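Local coordinates for acyl carrier protein (Thermotoga maritima MSB8, PDB 6LVU), which probably carries the growing acyl chain during fatty acid biosynthesis, as a small helical acyl carrier protein, at residues E5-F8 with S9-S13; L19-E23 with S24-E28; A30-I33 with D34-A38. All blocks are in the same frame, centred on the assembly; numbering follows the deposited sequence.

Contact 1: residues E5-F8 with S9-S13; sequences EEIF and SKVKS
E6 with K10, I7 with V11 and F8 with K12 meet one turn apart in the N-terminal half of helix 4-19, a local contact in which side chains four residues apart lie against each other. The backbone that carries them is plain alpha helix: S9 N bonds E5 O, K10 N bonds E6 O, and V11 N bonds I7 O at 2.8 Å. On one flank E6 and K10 run side by side in the same direction. E6 starts out with CG anti to its own N (chi1 170°) and stays extended, while the end of K10 turns to bring NZ 2.9 Å from E6 OE2. This salt bridge uses the anti lone pair, the one facing away from the other carboxylate oxygen. With an alanine here instead of K10, the E6 carboxylate would probably lose its positive mate, and F54 the aliphatic chain that packs on it. Such a helix is amphipathic, as expected in the helical bundle of an acyl carrier protein. I7 and V11 supply its buried face: their CG2 methyls lie 4.1 Å apart, and compact side chains without polar atoms suit a face packed on F54 of helix 42-54 and I76 of helix 69-79. Another flank belongs to F8, whose ring has K12 CB over one face. A bend at chi3 (67°) brings CE and NZ of the lysine back along the ring, with NZ 3.8 Å from F8 CE1. A long flexible chain fits here because its methylenes pack on the aromatic while its CE lies against the E23 side chain.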
ATOM      1  N   GLU A   5     -10.658  -7.146  -4.055  1.00 15.13           N
ATOM      2  CA  GLU A   5     -10.799  -7.624  -2.689  1.00 14.36           C
ATOM      3  C   GLU A   5      -9.594  -8.471  -2.295  1.00 15.58           C
ATOM      4  O   GLU A   5      -9.128  -8.399  -1.150  1.00 15.18           O
ATOM      5  CB  GLU A   5     -12.112  -8.397  -2.541  1.00 17.07           C
ATOM      6  CG  GLU A   5     -13.346  -7.484  -2.363  1.00 12.00           C
ATOM      7  CD  GLU A   5     -14.673  -8.226  -2.683  1.00 23.12           C
ATOM      8  OE1 GLU A   5     -14.686  -9.482  -2.755  1.00 15.11           O
ATOM      9  OE2 GLU A   5     -15.709  -7.551  -2.844  1.00 23.34           O
ATOM     10  N   GLU A   6      -9.052  -9.250  -3.243  1.00 15.94           N
ATOM     11  CA  GLU A   6      -7.844 -10.030  -2.982  1.00 18.64           C
ATOM     12  C   GLU A   6      -6.645  -9.118  -2.755  1.00 16.69           C
ATOM     13  O   GLU A   6      -5.905  -9.277  -1.780  1.00 16.79           O
ATOM     14  CB  GLU A   6      -7.539 -10.969  -4.149  1.00 19.94           C
ATOM     15  CG  GLU A   6      -6.147 -11.609  -4.018  1.00 22.54           C
ATOM     16  CD  GLU A   6      -5.747 -12.495  -5.202  1.00 34.18           C
ATOM     17  OE1 GLU A   6      -6.429 -12.475  -6.250  1.00 30.69           O
ATOM     18  OE2 GLU A   6      -4.735 -13.221  -5.075  1.00 38.09           O
ATOM     19  N   ILE A   7      -6.430  -8.176  -3.672  1.00 14.34           N
ATOM     20  CA  ILE A   7      -5.297  -7.272  -3.572  1.00 12.17           C
ATOM     21  C   ILE A   7      -5.391  -6.459  -2.295  1.00 13.81           C
ATOM     22  O   ILE A   7      -4.421  -6.343  -1.536  1.00 12.45           O
ATOM     23  CB  ILE A   7      -5.244  -6.361  -4.809  1.00 17.11           C
ATOM     24  CG1 ILE A   7      -5.014  -7.200  -6.060  1.00 14.18           C
ATOM     25  CG2 ILE A   7      -4.160  -5.290  -4.647  1.00 12.74           C
ATOM     26  CD1 ILE A   7      -5.262  -6.446  -7.335  1.00 19.81           C
ATOM     27  N   PHE A   8      -6.570  -5.896  -2.028  1.00 13.67           N
ATOM     28  CA  PHE A   8      -6.733  -5.049  -0.853  1.00 16.03           C
ATOM     29  C   PHE A   8      -6.523  -5.827   0.451  1.00 14.05           C
ATOM     30  O   PHE A   8      -5.937  -5.303   1.406  1.00 14.63           O
ATOM     31  CB  PHE A   8      -8.114  -4.383  -0.867  1.00 13.69           C
ATOM     32  CG  PHE A   8      -8.462  -3.744   0.428  1.00 18.53           C
ATOM     33  CD1 PHE A   8      -9.366  -4.334   1.290  1.00 26.17           C
ATOM     34  CD2 PHE A   8      -7.837  -2.580   0.818  1.00 23.05           C
ATOM     35  CE1 PHE A   8      -9.665  -3.751   2.505  1.00 29.79           C
ATOM     36  CE2 PHE A   8      -8.119  -1.999   2.033  1.00 23.58           C
ATOM     37  CZ  PHE A   8      -9.034  -2.580   2.874  1.00 27.84           C
ATOM     38  N   SER A   9      -7.005  -7.065   0.521  1.00 11.84           N
ATOM     39  CA  SER A   9      -6.777  -7.870   1.723  1.00 15.63           C
ATOM     40  C   SER A   9      -5.291  -8.068   1.984  1.00 16.15           C
ATOM     41  O   SER A   9      -4.829  -7.955   3.126  1.00 18.02           O
ATOM     42  CB  SER A   9      -7.469  -9.222   1.601  1.00 19.86           C
ATOM     43  OG  SER A   9      -7.130 -10.020   2.724  1.00 21.45           O
ATOM     44  N   LYS A  10      -4.527  -8.409   0.943  1.00 13.65           N
ATOM     45  CA  LYS A  10      -3.089  -8.626   1.109  1.00 16.59           C
ATOM     46  C   LYS A  10      -2.350  -7.320   1.374  1.00 20.53           C
ATOM     47  O   LYS A  10      -1.365  -7.295   2.130  1.00 19.44           O
ATOM     48  CB  LYS A  10      -2.517  -9.325  -0.123  1.00 11.79           C
ATOM     49  CG  LYS A  10      -3.028 -10.777  -0.330  1.00 14.20           C
ATOM     50  CD  LYS A  10      -2.402 -11.348  -1.620  1.00 16.47           C
ATOM     51  CE  LYS A  10      -2.405 -12.859  -1.674  1.00 21.16           C
ATOM     52  NZ  LYS A  10      -3.548 -13.382  -2.461  1.00 21.92           N
ATOM     53  N   VAL A  11      -2.770  -6.236   0.720  1.00 13.33           N
ATOM     54  CA  VAL A  11      -2.155  -4.942   1.001  1.00 16.25           C
ATOM     55  C   VAL A  11      -2.377  -4.581   2.456  1.00 15.68           C
ATOM     56  O   VAL A  11      -1.492  -4.037   3.128  1.00 15.78           O
ATOM     57  CB  VAL A  11      -2.719  -3.864   0.056  1.00 13.24           C
ATOM     58  CG1 VAL A  11      -2.502  -2.485   0.661  1.00 11.95           C
ATOM     59  CG2 VAL A  11      -2.065  -3.967  -1.344  1.00 12.14           C
ATOM     60  N   LYS A  12      -3.555  -4.911   2.974  1.00 15.92           N
ATOM     61  CA  LYS A  12      -3.912  -4.500   4.320  1.00 17.44           C
ATOM     62  C   LYS A  12      -3.113  -5.279   5.355  1.00 20.00           C
ATOM     63  O   LYS A  12      -2.637  -4.704   6.341  1.00 15.88           O
ATOM     64  CB  LYS A  12      -5.419  -4.682   4.511  1.00 15.83           C
ATOM     65  CG  LYS A  12      -5.885  -4.692   5.948  1.00 23.52           C
ATOM     66  CD  LYS A  12      -7.405  -4.763   6.008  1.00 23.29           C
ATOM     67  CE  LYS A  12      -7.899  -6.103   5.481  1.00 28.49           C
ATOM     68  NZ  LYS A  12      -9.383  -6.182   5.408  1.00 36.37           N
ATOM     69  N   SER A  13      -2.895  -6.573   5.110  1.00 17.40           N
ATOM     70  CA  SER A  13      -2.105  -7.379   6.028  1.00 17.97           C
ATOM     71  C   SER A  13      -0.659  -6.900   6.061  1.00 17.50           C
ATOM     72  O   SER A  13      -0.068  -6.737   7.136  1.00 16.09           O
ATOM     73  CB  SER A  13      -2.183  -8.850   5.610  1.00 16.66           C
ATOM     74  OG  SER A  13      -3.494  -9.359   5.842  1.00 21.01           O
TER

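Contact 2: residues L19-E23 with S24-E28; sequences LGVDE and SQVTE. With ZN (zinc ion), chain F.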
ATOM      1  N   LEU A  19       3.688  -1.607   9.495  1.00 21.12           N
ATOM      2  CA  LEU A  19       3.481  -0.346  10.204  1.00 26.09           C
ATOM      3  C   LEU A  19       3.057  -0.548  11.655  1.00 28.40           C
ATOM      4  O   LEU A  19       3.111   0.401  12.444  1.00 28.59           O
ATOM      5  CB  LEU A  19       2.429   0.503   9.496  1.00 19.66           C
ATOM      6  CG  LEU A  19       2.860   1.571   8.492  1.00 25.18           C
ATOM      7  CD1 LEU A  19       3.862   1.055   7.475  1.00 24.68           C
ATOM      8  CD2 LEU A  19       1.622   2.114   7.796  1.00 22.96           C
ATOM      9  N   GLY A  20       2.612  -1.742  12.021  1.00 27.45           N
ATOM     10  CA  GLY A  20       2.264  -2.005  13.397  1.00 24.29           C
ATOM     11  C   GLY A  20       0.884  -1.546  13.784  1.00 35.71           C
ATOM     12  O   GLY A  20       0.511  -1.668  14.961  1.00 43.86           O
ATOM     13  N   VAL A  21       0.112  -1.042  12.838  1.00 24.86           N
ATOM     14  CA  VAL A  21      -1.228  -0.581  13.122  1.00 21.92           C
ATOM     15  C   VAL A  21      -2.171  -1.764  13.018  1.00 24.39           C
ATOM     16  O   VAL A  21      -1.867  -2.783  12.397  1.00 27.27           O
ATOM     17  CB  VAL A  21      -1.650   0.547  12.164  1.00 21.06           C
ATOM     18  CG1 VAL A  21      -0.598   1.628  12.122  1.00 21.94           C
ATOM     19  CG2 VAL A  21      -1.895  -0.026  10.781  1.00 24.89           C
ATOM     20  N   ASP A  22      -3.359  -1.602  13.590  1.00 27.65           N
ATOM     21  CA  ASP A  22      -4.366  -2.644  13.574  1.00 22.28           C
ATOM     22  C   ASP A  22      -5.103  -2.623  12.246  1.00 23.46           C
ATOM     23  O   ASP A  22      -5.265  -1.573  11.625  1.00 26.09           O
ATOM     24  CB  ASP A  22      -5.333  -2.439  14.731  1.00 30.11           C
ATOM     25  CG  ASP A  22      -6.323  -3.558  14.862  1.00 39.06           C
ATOM     26  OD1 ASP A  22      -6.285  -4.238  15.914  1.00 54.13           O
ATOM     27  OD2 ASP A  22      -7.142  -3.751  13.935  1.00 38.35           O
ATOM     28  N   GLU A  23      -5.540  -3.803  11.799  1.00 23.20           N
ATOM     29  CA  GLU A  23      -6.169  -3.890  10.482  1.00 29.06           C
ATOM     30  C   GLU A  23      -7.468  -3.094  10.404  1.00 25.40           C
ATOM     31  O   GLU A  23      -7.880  -2.685   9.312  1.00 24.84           O
ATOM     32  CB  GLU A  23      -6.452  -5.340  10.103  1.00 26.00           C
ATOM     33  CG  GLU A  23      -5.249  -6.148   9.713  1.00 32.06           C
ATOM     34  CD  GLU A  23      -5.646  -7.311   8.821  1.00 40.71           C
ATOM     35  OE1 GLU A  23      -6.831  -7.696   8.866  1.00 38.41           O
ATOM     36  OE2 GLU A  23      -4.772  -7.863   8.110  1.00 42.13           O
ATOM     37  N   SER A  24      -8.135  -2.881  11.536  1.00 24.83           N
ATOM     38  CA  SER A  24      -9.361  -2.100  11.544  1.00 23.55           C
ATOM     39  C   SER A  24      -9.132  -0.658  11.090  1.00 27.86           C
ATOM     40  O   SER A  24     -10.084   0.006  10.672  1.00 27.31           O
ATOM     41  CB  SER A  24      -9.975  -2.147  12.936  1.00 25.51           C
ATOM     42  OG  SER A  24      -9.002  -1.829  13.908  1.00 31.18           O
ATOM     43  N   GLN A  25      -7.896  -0.154  11.166  1.00 24.39           N
ATOM     44  CA  GLN A  25      -7.563   1.198  10.725  1.00 26.81           C
ATOM     45  C   GLN A  25      -7.213   1.288   9.239  1.00 23.97           C
ATOM     46  O   GLN A  25      -7.093   2.403   8.710  1.00 18.50           O
ATOM     47  CB  GLN A  25      -6.378   1.763  11.542  1.00 21.78           C
ATOM     48  CG  GLN A  25      -6.435   1.473  13.046  1.00 28.26           C
ATOM     49  CD  GLN A  25      -5.137   1.836  13.775  1.00 35.37           C
ATOM     50  OE1 GLN A  25      -4.533   1.002  14.458  1.00 27.01           O
ATOM     51  NE2 GLN A  25      -4.705   3.098  13.627  1.00 25.56           N
ATOM     52  N   VAL A  26      -7.003   0.168   8.556  1.00 23.78           N
ATOM     53  CA  VAL A  26      -6.518   0.184   7.181  1.00 23.15           C
ATOM     54  C   VAL A  26      -7.732   0.070   6.266  1.00 21.92           C
ATOM     55  O   VAL A  26      -8.253  -1.018   6.024  1.00 26.41           O
ATOM     56  CB  VAL A  26      -5.494  -0.921   6.926  1.00 25.13           C
ATOM     57  CG1 VAL A  26      -4.983  -0.862   5.480  1.00 22.79           C
ATOM     58  CG2 VAL A  26      -4.351  -0.796   7.916  1.00 19.93           C
ATOM     59  N   THR A  27      -8.181   1.203   5.744  1.00 21.96           N
ATOM     60  CA  THR A  27      -9.296   1.270   4.817  1.00 21.66           C
ATOM     61  C   THR A  27      -8.807   1.841   3.495  1.00 24.15           C
ATOM     62  O   THR A  27      -7.694   2.371   3.397  1.00 21.55           O
ATOM     63  CB  THR A  27     -10.419   2.140   5.375  1.00 21.26           C
ATOM     64  OG1 THR A  27      -9.940   3.482   5.502  1.00 24.90           O
ATOM     65  CG2 THR A  27     -10.860   1.627   6.753  1.00 23.27           C
ATOM     66  N   GLU A  28      -9.654   1.723   2.467  1.00 18.41           N
ATOM     67  CA  GLU A  28      -9.318   2.296   1.167  1.00 27.11           C
ATOM     68  C   GLU A  28      -8.990   3.784   1.254  1.00 22.32           C
ATOM     69  O   GLU A  28      -8.139   4.271   0.504  1.00 25.16           O
ATOM     70  CB  GLU A  28     -10.468   2.103   0.176  1.00 31.61           C
ATOM     71  CG  GLU A  28     -10.729   0.668  -0.274  1.00 35.76           C
ATOM     72  CD  GLU A  28     -10.156   0.374  -1.650  1.00 36.03           C
ATOM     73  OE1 GLU A  28      -9.932   1.349  -2.408  1.00 28.28           O
ATOM     74  OE2 GLU A  28      -9.992  -0.831  -1.988  1.00 31.20           O
TER
HETATM   75 ZN    ZN F 104      -7.278  -9.906   7.710  1.00 57.57          ZN
HETATM   76  O   HOH W   1      -6.087  -8.686   5.876  1.00 26.12           O
HETATM   77  O   HOH W   2      -7.862 -10.859   9.703  1.00 33.14           O
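D22, E23 and S24 carry this local contact, a short 3-10 turn that an Asx turn at D22 leads into. D22 OD2 accepts twice from S24: the backbone N lies 2.7 Å away on the anti lone pair, in the nearly straight bond (174°) that makes the Asx turn, and S24 OG, also at 2.7 Å, donates to the same oxygen from well above the carboxylate plane. In the serine, chi1 of 50° puts OG on the same side as its own N, and both reach D22 OD2. An aspartate suits the first position, its one-carbon arm being just long enough to curl over the following peptide. Q25 bonds D22 in both directions: OE1, at the end of an extended chain, accepts D22 N at 3.0 Å, and Q25 N donates to D22 O. That second bond and the next, from V26 N to E23 O, span three residues, as in a 3-10 helix. The E23 side chain points to a zinc ion. OE1 binds the metal at 2.5 Å, and OE2 accepts from a zinc-bound water and bonds S13 OG, so both carboxylate oxygens are held. V21 CG2 also meets V26 CG2 at 3.9 Å, the two valines crossing at about a right angle. The whole turn lies in the loop between helices 4-19 and 42-54; E23 and V26 pack back on K12 of helix 4-19, S16 of that helix bonds V21 O, and Q25 rests against L36.

Contact 3: residues A30-I33 with D34-A38; sequences AKLI and DDLGA
A30 and L36 meet on the buried side of a compact turn in the long loop between helices 4-19 and 42-54 of the carrier fold, just ahead of S40, the predicted phosphopantetheine attachment serine. Here packing is close: A30 CB touches L36 CG at 4.1 Å, and L32 lies beside L36 and A38; I15, L19 and V69 are among the residues they pack on. Small alanines let the chain come near, and the leucines fill the interior. Hydrogen bonds fasten the turn. K31 O accepts both D35 N and L36 N; L32 O accepts A38 N at 3.1 Å, and I33 O accepts G37 N. D35, with CG anti to its carbonyl carbon (chi1 -64°), folds back and receives K31 N on OD2 at 2.9 Å in a nearly straight bond (174°), a task that a short acidic arm suits. G37 has positive phi (78°), a conformation that glycine adopts readily. The solvent side is looser and charged. K31 NZ stops 4.5 Å from D34 OD1, too far for a salt bridge. I33 is exposed, lying close to S40, and its CA makes a CA-H...O contact with A38 O at 3.6 Å.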
ATOM      1  N   ALA A  30      -7.716   5.521   3.868  1.00 20.52           N
ATOM      2  CA  ALA A  30      -6.692   5.901   4.837  1.00 20.35           C
ATOM      3  C   ALA A  30      -5.456   6.442   4.127  1.00 26.12           C
ATOM      4  O   ALA A  30      -4.932   5.815   3.202  1.00 27.72           O
ATOM      5  CB  ALA A  30      -6.319   4.701   5.714  1.00 16.46           C
ATOM      6  N   LYS A  31      -4.986   7.606   4.563  1.00 25.24           N
ATOM      7  CA  LYS A  31      -3.733   8.153   4.067  1.00 24.27           C
ATOM      8  C   LYS A  31      -2.592   7.500   4.840  1.00 24.47           C
ATOM      9  O   LYS A  31      -2.670   7.353   6.066  1.00 22.26           O
ATOM     10  CB  LYS A  31      -3.748   9.674   4.242  1.00 26.00           C
ATOM     11  CG  LYS A  31      -4.926  10.298   3.479  1.00 35.41           C
ATOM     12  CD  LYS A  31      -5.256  11.728   3.890  1.00 37.00           C
ATOM     13  CE  LYS A  31      -4.797  12.752   2.885  1.00 38.02           C
ATOM     14  NZ  LYS A  31      -3.317  12.822   2.765  1.00 42.20           N
ATOM     15  N   LEU A  32      -1.561   7.043   4.119  1.00 24.26           N
ATOM     16  CA  LEU A  32      -0.465   6.341   4.786  1.00 24.33           C
ATOM     17  C   LEU A  32       0.121   7.196   5.901  1.00 25.31           C
ATOM     18  O   LEU A  32       0.226   6.752   7.050  1.00 27.41           O
ATOM     19  CB  LEU A  32       0.637   5.965   3.791  1.00 30.52           C
ATOM     20  CG  LEU A  32       0.507   4.929   2.667  1.00 30.06           C
ATOM     21  CD1 LEU A  32      -0.358   3.725   3.057  1.00 21.68           C
ATOM     22  CD2 LEU A  32      -0.010   5.602   1.407  1.00 22.82           C
ATOM     23  N   ILE A  33       0.504   8.424   5.580  1.00 26.27           N
ATOM     24  CA  ILE A  33       1.153   9.282   6.560  1.00 22.83           C
ATOM     25  C   ILE A  33       0.136   9.799   7.570  1.00 28.32           C
ATOM     26  O   ILE A  33       0.221   9.513   8.766  1.00 30.36           O
ATOM     27  CB  ILE A  33       1.888  10.428   5.852  1.00 26.61           C
ATOM     28  CG1 ILE A  33       2.863   9.834   4.826  1.00 28.16           C
ATOM     29  CG2 ILE A  33       2.607  11.327   6.883  1.00 31.56           C
ATOM     30  CD1 ILE A  33       3.956  10.783   4.361  1.00 33.28           C
ATOM     31  N   ASP A  34      -0.877  10.525   7.091  1.00 34.26           N
ATOM     32  CA  ASP A  34      -1.718  11.298   7.996  1.00 28.93           C
ATOM     33  C   ASP A  34      -2.517  10.405   8.936  1.00 31.70           C
ATOM     34  O   ASP A  34      -2.684  10.736  10.115  1.00 34.29           O
ATOM     35  CB  ASP A  34      -2.651  12.191   7.188  1.00 32.50           C
ATOM     36  CG  ASP A  34      -2.152  13.619   7.094  1.00 43.20           C
ATOM     37  OD1 ASP A  34      -2.993  14.538   6.932  1.00 41.90           O
ATOM     38  OD2 ASP A  34      -0.917  13.821   7.184  1.00 44.12           O
ATOM     39  N   ASP A  35      -3.032   9.280   8.440  1.00 28.82           N
ATOM     40  CA  ASP A  35      -3.918   8.435   9.227  1.00 27.88           C
ATOM     41  C   ASP A  35      -3.187   7.279   9.888  1.00 24.04           C
ATOM     42  O   ASP A  35      -3.373   7.035  11.078  1.00 32.30           O
ATOM     43  CB  ASP A  35      -5.065   7.904   8.353  1.00 25.09           C
ATOM     44  CG  ASP A  35      -5.965   9.021   7.838  1.00 35.63           C
ATOM     45  OD1 ASP A  35      -6.215   9.978   8.606  1.00 36.31           O
ATOM     46  OD2 ASP A  35      -6.448   8.938   6.680  1.00 34.73           O
ATOM     47  N   LEU A  36      -2.336   6.577   9.145  1.00 24.78           N
ATOM     48  CA  LEU A  36      -1.707   5.354   9.619  1.00 25.29           C
ATOM     49  C   LEU A  36      -0.321   5.581  10.219  1.00 24.18           C
ATOM     50  O   LEU A  36       0.341   4.610  10.587  1.00 24.03           O
ATOM     51  CB  LEU A  36      -1.629   4.329   8.480  1.00 17.20           C
ATOM     52  CG  LEU A  36      -2.943   3.847   7.881  1.00 26.11           C
ATOM     53  CD1 LEU A  36      -2.653   2.855   6.765  1.00 26.27           C
ATOM     54  CD2 LEU A  36      -3.802   3.197   8.949  1.00 19.34           C
ATOM     55  N   GLY A  37       0.146   6.819  10.300  1.00 26.62           N
ATOM     56  CA  GLY A  37       1.365   7.084  11.045  1.00 31.16           C
ATOM     57  C   GLY A  37       2.659   6.733  10.347  1.00 28.79           C
ATOM     58  O   GLY A  37       3.710   6.705  11.002  1.00 22.77           O
ATOM     59  N   ALA A  38       2.626   6.442   9.053  1.00 23.46           N
ATOM     60  CA  ALA A  38       3.874   6.173   8.367  1.00 27.38           C
ATOM     61  C   ALA A  38       4.650   7.478   8.163  1.00 27.47           C
ATOM     62  O   ALA A  38       4.138   8.575   8.385  1.00 25.17           O
ATOM     63  CB  ALA A  38       3.606   5.496   7.028  1.00 21.77           C
TER

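Overall arrangement
From the N terminus the three contacts follow in series, neither nesting nor crossing, each within a continuous run of chain. Contact 1 sits within helix 4-19; contact 2 closes a turn soon after that helix ends, and contact 3 closes another further along the same loop, before helix 42-54. Contacts 1 and 2 touch where F8 CZ packs on V26 O. Contacts 2 and 3, with centres about 9 Å apart, also touch, V21 CG1 lying against L36 O and A30 CB against Q25 O. Contacts 1 and 3 do not, their nearest atoms being about 7 Å apart. Contact 2 thus touches both, while contact 3 packs on the later part of helix 4-19 and on helix 69-79.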